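Local coordinates for protein AggB (Escherichia coli, PDB 4PHX), which is the minor subunit of aggregative adherence fimbriae type I, an Ig-like, AfaD-related protein that probably takes part in bacterial adhesion to the host, at residues Gly24-Arg29 with Ala91-Met96. Residues are numbered along the deposited sequence; the frame is centred on the assembly and turned at random.
Sequences GRIACR and AIFDIM
Gly24 and Phe93 exchange two nearly straight backbone hydrogen bonds, Gly24 N to Phe93 O at 2.8 Å and Phe93 N to Gly24 O at 3.1 Å, which define an antiparallel hydrogen-bonded pair between strands 20-27 and 90-97. Ile26 and Ala91 form the next such pair: Ile26 N bonds to Ala91 O at 3.0 Å, whereas the return bond from Ala91 N to Ile26 O is more bent, 136° at the hydrogen. Between them Arg25 and Ile92 make the non-hydrogen-bonded pair.

The Phe93 ring folds back across its partner because chi1 (61°) sets CG between the backbone N and the carbonyl carbon. Gly24 CA then sits over one ring face, 3.9 Å from the centroid and 21° off the normal, a CH-pi contact. Ile26 CG2 meets the ring at Phe93 CE2 (4.1 Å) and also touches Ala91 CB. Phe35, Ile37 and Trp71 pack on this side, consistent with the core of the beta sandwich.

On the other face, Ile92 CD1 reaches Arg25 CB at 3.8 Å. NH2 of Arg25 hydrogen-bonds Thr4 OG1 on strand 2-7, and NH1 bonds Thr23 of a second subunit; Asp94 OD2 forms a salt bridge with Arg25 of that subunit, while Ile92 packs on Ile92 of the same subunit.

The chemistry thus divides by face: aromatic and aliphatic groups face the sandwich interior, whereas on the opposite face the apolar contact between Arg25 and Ile92 lies beside polar and charged links to a second subunit, made by Arg25 and Asp94.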
loop_
_atom_site.group_PDB
_atom_site.type_symbol
_atom_site.label_atom_id
_atom_site.label_comp_id
_atom_site.label_asym_id
_atom_site.label_seq_id
_atom_site.Cartn_x
_atom_site.Cartn_y
_atom_site.Cartn_z
ATOM N N GLY B 24 13.105 -24.636 -2.083
ATOM C CA GLY B 24 13.260 -26.062 -2.165
ATOM C C GLY B 24 12.824 -26.651 -3.486
ATOM O O GLY B 24 12.073 -26.022 -4.248
ATOM N N ARG B 25 13.307 -27.872 -3.750
ATOM C CA ARG B 25 12.840 -28.660 -4.878
ATOM C C ARG B 25 12.264 -29.970 -4.362
ATOM O O ARG B 25 12.785 -30.523 -3.401
ATOM C CB ARG B 25 13.987 -28.937 -5.855
ATOM C CG ARG B 25 13.587 -29.869 -6.990
ATOM C CD ARG B 25 14.765 -30.226 -7.879
ATOM N NE ARG B 25 15.856 -30.751 -7.072
ATOM C CZ ARG B 25 17.134 -30.624 -7.384
ATOM N NH1 ARG B 25 17.490 -29.987 -8.504
ATOM N NH2 ARG B 25 18.048 -31.120 -6.562
ATOM N N ILE B 26 11.190 -30.458 -4.984
ATOM C CA ILE B 26 10.712 -31.819 -4.749
ATOM C C ILE B 26 10.697 -32.583 -6.087
ATOM O O ILE B 26 9.945 -32.251 -7.005
ATOM C CB ILE B 26 9.327 -31.844 -4.025
ATOM C CG1 ILE B 26 8.700 -33.233 -4.082
ATOM C CG2 ILE B 26 8.374 -30.792 -4.595
ATOM C CD1 ILE B 26 7.937 -33.600 -2.820
ATOM N N ALA B 27 11.577 -33.569 -6.203
ATOM C CA ALA B 27 11.704 -34.360 -7.419
ATOM C C ALA B 27 10.858 -35.615 -7.304
ATOM O O ALA B 27 10.774 -36.219 -6.240
ATOM C CB ALA B 27 13.144 -34.731 -7.662
ATOM N N CYS B 28 10.214 -35.991 -8.398
ATOM C CA CYS B 28 9.458 -37.222 -8.437
ATOM C C CYS B 28 9.851 -38.048 -9.657
ATOM O O CYS B 28 9.374 -37.783 -10.749
ATOM C CB CYS B 28 7.974 -36.900 -8.479
ATOM S SG CYS B 28 7.415 -36.102 -6.965
ATOM N N ARG B 29 10.726 -39.031 -9.473
ATOM C CA ARG B 29 11.117 -39.912 -10.574
ATOM C C ARG B 29 9.907 -40.631 -11.176
ATOM O O ARG B 29 9.457 -40.305 -12.269
ATOM C CB ARG B 29 12.153 -40.941 -10.112
ATOM C CG ARG B 29 13.509 -40.352 -9.738
ATOM C CD ARG B 29 14.035 -39.346 -10.780
ATOM N NE ARG B 29 15.396 -38.911 -10.459
ATOM C CZ ARG B 29 16.053 -37.927 -11.070
ATOM N NH1 ARG B 29 15.485 -37.234 -12.053
ATOM N NH2 ARG B 29 17.288 -37.627 -10.687
ATOM N N ALA B 91 9.257 -29.870 -8.898
ATOM C CA ALA B 91 8.500 -28.671 -8.552
ATOM C C ALA B 91 9.236 -27.816 -7.545
ATOM O O ALA B 91 9.884 -28.314 -6.630
ATOM C CB ALA B 91 7.145 -29.035 -8.043
ATOM N N ILE B 92 9.155 -26.507 -7.736
ATOM C CA ILE B 92 9.855 -25.578 -6.874
ATOM C C ILE B 92 8.883 -24.900 -5.902
ATOM O O ILE B 92 7.755 -24.557 -6.270
ATOM C CB ILE B 92 10.623 -24.561 -7.709
ATOM C CG1 ILE B 92 11.684 -25.293 -8.536
ATOM C CG2 ILE B 92 11.256 -23.471 -6.844
ATOM C CD1 ILE B 92 12.804 -25.885 -7.713
ATOM N N PHE B 93 9.320 -24.759 -4.649
ATOM C CA PHE B 93 8.534 -24.089 -3.598
ATOM C C PHE B 93 9.425 -23.237 -2.704
ATOM O O PHE B 93 10.643 -23.386 -2.689
ATOM C CB PHE B 93 7.806 -25.114 -2.724
ATOM C CG PHE B 93 8.732 -26.063 -2.014
ATOM C CD1 PHE B 93 9.208 -25.770 -0.750
ATOM C CD2 PHE B 93 9.131 -27.253 -2.626
ATOM C CE1 PHE B 93 10.068 -26.627 -0.091
ATOM C CE2 PHE B 93 9.992 -28.116 -1.981
ATOM C CZ PHE B 93 10.471 -27.801 -0.695
ATOM N N ASP B 94 8.829 -22.355 -1.930
ATOM C CA ASP B 94 9.634 -21.570 -1.007
ATOM C C ASP B 94 9.109 -21.680 0.400
ATOM O O ASP B 94 7.940 -22.021 0.616
ATOM C CB ASP B 94 9.621 -20.100 -1.393
ATOM C CG ASP B 94 10.254 -19.849 -2.743
ATOM O OD1 ASP B 94 11.506 -19.797 -2.822
ATOM O OD2 ASP B 94 9.488 -19.659 -3.708
ATOM N N ILE B 95 9.983 -21.379 1.347
ATOM C CA ILE B 95 9.568 -21.107 2.711
ATOM C C ILE B 95 9.650 -19.603 2.913
ATOM O O ILE B 95 10.703 -18.983 2.730
ATOM C CB ILE B 95 10.414 -21.872 3.736
ATOM C CG1 ILE B 95 10.126 -23.374 3.603
ATOM C CG2 ILE B 95 10.100 -21.399 5.164
ATOM C CD1 ILE B 95 11.095 -24.280 4.369
ATOM N N MET B 96 8.518 -19.013 3.263
ATOM C CA MET B 96 8.418 -17.565 3.268
ATOM C C MET B 96 8.029 -16.993 4.624
ATOM O O MET B 96 7.298 -17.621 5.394
ATOM C CB MET B 96 7.429 -17.085 2.196
ATOM C CG MET B 96 7.852 -17.362 0.772
ATOM S SD MET B 96 6.507 -17.144 -0.410
ATOM C CE MET B 96 5.284 -18.277 0.177
#